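PDB 6THE: copper-containing nitrite reductase from Bradyrhizobium sp. ORS 375, which probably catalyses the one-electron reduction of nitrite to nitric oxide at copper sites, as the core of a four-domain heme-cupredoxin-copper enzyme. Local coordinates for residues P205-V210 / H295-E300. Residues are numbered along the deposited sequence; the frame is centred on the assembly and turned at random.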
ATOM      1  N   PRO A 205      -2.580  -1.942  28.079  1.00 24.13           N
ATOM      2  CA  PRO A 205      -3.190  -0.788  27.417  1.00 24.26           C
ATOM      3  C   PRO A 205      -2.316   0.459  27.533  1.00 24.43           C
ATOM      4  O   PRO A 205      -1.774   0.748  28.600  1.00 24.58           O
ATOM      5  CB  PRO A 205      -4.521  -0.601  28.162  1.00 24.16           C
ATOM      6  CG  PRO A 205      -4.274  -1.193  29.535  1.00 24.12           C
ATOM      7  CD  PRO A 205      -3.287  -2.321  29.314  1.00 24.11           C
ATOM      8  N   LEU A 206      -2.180   1.177  26.412  1.00 24.51           N
ATOM      9  CA  LEU A 206      -1.437   2.427  26.352  1.00 24.55           C
ATOM     10  C   LEU A 206      -2.158   3.470  27.202  1.00 24.66           C
ATOM     11  O   LEU A 206      -3.386   3.499  27.237  1.00 24.64           O
ATOM     12  CB  LEU A 206      -1.351   2.884  24.890  1.00 24.45           C
ATOM     13  CG  LEU A 206      -0.301   2.194  24.019  1.00 24.34           C
ATOM     14  CD1 LEU A 206      -0.789   0.834  23.541  1.00 24.31           C
ATOM     15  CD2 LEU A 206       0.051   3.066  22.824  1.00 24.33           C
ATOM     16  N   LYS A 207      -1.382   4.318  27.888  1.00 24.87           N
ATOM     17  CA  LYS A 207      -1.951   5.331  28.762  1.00 25.04           C
ATOM     18  C   LYS A 207      -1.211   6.655  28.590  1.00 25.16           C
ATOM     19  O   LYS A 207       0.016   6.703  28.638  1.00 25.16           O
ATOM     20  CB  LYS A 207      -1.977   4.849  30.216  1.00 25.07           C
ATOM     21  CG  LYS A 207      -3.105   3.881  30.550  1.00 25.15           C
ATOM     22  CD  LYS A 207      -3.214   3.542  32.021  1.00 25.31           C
ATOM     23  CE  LYS A 207      -4.363   2.600  32.314  1.00 25.46           C
ATOM     24  NZ  LYS A 207      -4.448   2.262  33.754  1.00 25.52           N
ATOM     25  N   ALA A 208      -1.995   7.720  28.384  1.00 25.37           N
ATOM     26  CA  ALA A 208      -1.497   9.080  28.262  1.00 25.55           C
ATOM     27  C   ALA A 208      -2.464  10.029  28.967  1.00 25.69           C
ATOM     28  O   ALA A 208      -3.556   9.624  29.360  1.00 25.73           O
ATOM     29  CB  ALA A 208      -1.334   9.437  26.805  1.00 25.57           C
ATOM     30  N   LYS A 209      -2.047  11.290  29.126  1.00 25.91           N
ATOM     31  CA  LYS A 209      -2.877  12.302  29.757  1.00 26.13           C
ATOM     32  C   LYS A 209      -3.166  13.420  28.757  1.00 26.22           C
ATOM     33  O   LYS A 209      -2.456  13.568  27.762  1.00 26.26           O
ATOM     34  CB  LYS A 209      -2.228  12.802  31.053  1.00 26.23           C
ATOM     35  CG  LYS A 209      -2.159  11.771  32.172  1.00 26.34           C
ATOM     36  CD  LYS A 209      -1.599  12.306  33.472  1.00 26.44           C
ATOM     37  CE  LYS A 209      -1.535  11.255  34.560  1.00 26.47           C
ATOM     38  NZ  LYS A 209      -1.075  11.822  35.850  1.00 26.49           N
ATOM     39  N   VAL A 210      -4.224  14.191  29.035  1.00 26.15           N
ATOM     40  CA  VAL A 210      -4.693  15.251  28.156  1.00 26.10           C
ATOM     41  C   VAL A 210      -3.594  16.304  28.014  1.00 26.09           C
ATOM     42  O   VAL A 210      -3.132  16.862  29.007  1.00 26.12           O
ATOM     43  CB  VAL A 210      -6.011  15.865  28.671  1.00 26.12           C
ATOM     44  CG1 VAL A 210      -6.443  17.074  27.853  1.00 26.11           C
ATOM     45  CG2 VAL A 210      -7.131  14.838  28.732  1.00 26.18           C
ATOM     46  N   HIS A 295      -5.836   4.638  26.691  1.00 29.29           N
ATOM     47  CA  HIS A 295      -6.626   5.310  27.709  1.00 30.13           C
ATOM     48  C   HIS A 295      -6.059   6.705  27.959  1.00 30.91           C
ATOM     49  O   HIS A 295      -4.875   6.852  28.258  1.00 30.88           O
ATOM     50  CB  HIS A 295      -6.665   4.483  29.003  1.00 30.09           C
ATOM     51  CG  HIS A 295      -7.539   3.275  28.938  1.00 30.02           C
ATOM     52  ND1 HIS A 295      -8.909   3.360  28.780  1.00 30.07           N
ATOM     53  CD2 HIS A 295      -7.250   1.959  29.034  1.00 29.98           C
ATOM     54  CE1 HIS A 295      -9.425   2.147  28.766  1.00 29.96           C
ATOM     55  NE2 HIS A 295      -8.427   1.270  28.923  1.00 29.98           N
ATOM     56  N   VAL A 296      -6.922   7.719  27.832  1.00 31.97           N
ATOM     57  CA  VAL A 296      -6.534   9.100  28.074  1.00 32.96           C
ATOM     58  C   VAL A 296      -7.367   9.647  29.231  1.00 33.84           C
ATOM     59  O   VAL A 296      -8.590   9.726  29.141  1.00 33.91           O
ATOM     60  CB  VAL A 296      -6.665   9.967  26.806  1.00 32.84           C
ATOM     61  CG1 VAL A 296      -6.350  11.429  27.088  1.00 32.80           C
ATOM     62  CG2 VAL A 296      -5.791   9.445  25.675  1.00 32.74           C
ATOM     63  N   GLN A 297      -6.675  10.021  30.314  1.00 35.15           N
ATOM     64  CA  GLN A 297      -7.312  10.507  31.527  1.00 36.49           C
ATOM     65  C   GLN A 297      -6.995  11.989  31.711  1.00 37.19           C
ATOM     66  O   GLN A 297      -5.871  12.423  31.465  1.00 37.18           O
ATOM     67  CB  GLN A 297      -6.848   9.688  32.735  1.00 36.86           C
ATOM     68  CG  GLN A 297      -7.296   8.232  32.698  1.00 37.34           C
ATOM     69  CD  GLN A 297      -6.686   7.390  33.793  1.00 37.62           C
ATOM     70  OE1 GLN A 297      -6.369   7.874  34.879  1.00 37.72           O
ATOM     71  NE2 GLN A 297      -6.521   6.107  33.514  1.00 37.68           N
ATOM     72  N   GLY A 298      -8.005  12.751  32.147  1.00 38.11           N
ATOM     73  CA  GLY A 298      -7.852  14.174  32.407  1.00 39.38           C
ATOM     74  C   GLY A 298      -9.173  14.932  32.283  1.00 40.41           C
ATOM     75  O   GLY A 298     -10.232  14.320  32.150  1.00 40.42           O
ATOM     76  N   PRO A 299      -9.147  16.285  32.327  1.00 41.16           N
ATOM     77  CA  PRO A 299     -10.366  17.089  32.221  1.00 41.75           C
ATOM     78  C   PRO A 299     -10.884  17.174  30.786  1.00 42.38           C
ATOM     79  O   PRO A 299     -10.120  17.016  29.834  1.00 42.53           O
ATOM     80  CB  PRO A 299      -9.911  18.474  32.708  1.00 41.76           C
ATOM     81  CG  PRO A 299      -8.442  18.534  32.342  1.00 41.58           C
ATOM     82  CD  PRO A 299      -7.939  17.112  32.488  1.00 41.38           C
ATOM     83  N   GLU A 300     -12.189  17.434  30.655  1.00 43.10           N
ATOM     84  CA  GLU A 300     -12.859  17.507  29.366  1.00 43.68           C
ATOM     85  C   GLU A 300     -12.513  18.827  28.680  1.00 43.87           C
ATOM     86  O   GLU A 300     -12.334  19.849  29.341  1.00 43.96           O
ATOM     87  CB  GLU A 300     -14.371  17.349  29.541  1.00 44.03           C
ATOM     88  CG  GLU A 300     -14.783  15.963  30.010  1.00 44.54           C
ATOM     89  CD  GLU A 300     -16.236  15.813  30.432  1.00 44.97           C
ATOM     90  OE1 GLU A 300     -16.769  14.692  30.307  1.00 45.18           O
ATOM     91  OE2 GLU A 300     -16.828  16.812  30.892  1.00 45.07           O
TER
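His-295 begins the pairing: its N donates to Leu-206 O (2.8 Å), while its O takes the N-H of Ala-208 at 3.0 Å. Pro-205 CB sits at the edge of its ring, close to the ring plane, 3.8 Å from CD2, and the histidine CB packs against CG of Lys-207. With CG beside the backbone N (chi1 -78°) and the rest of its chain extended, Lys-207 passes the histidine at a slant. Val-296 projects from the other face, as does Ala-208, and there it touches Tyr-276 of the adjoining strand; its CG1 meets Val-210 CG2 at 3.9 Å. Gln-297 returns to the face of the two lysines. Its N binds Ala-208 O at 3.3 Å, and its O receives a long, weak bond from the N of Val-210. At Gly-298 the strand has ended, and Val-210 CG2 packs on the glycine CA at 3.8 Å; Pro-299 CD lies loosely beside Val-210 CB. This is the regular ladder of parallel beta strands, here joining edge strand 206-209 to strand 292-297 in a mixed sheet of the second cupredoxin-type domain of a copper nitrite reductase core.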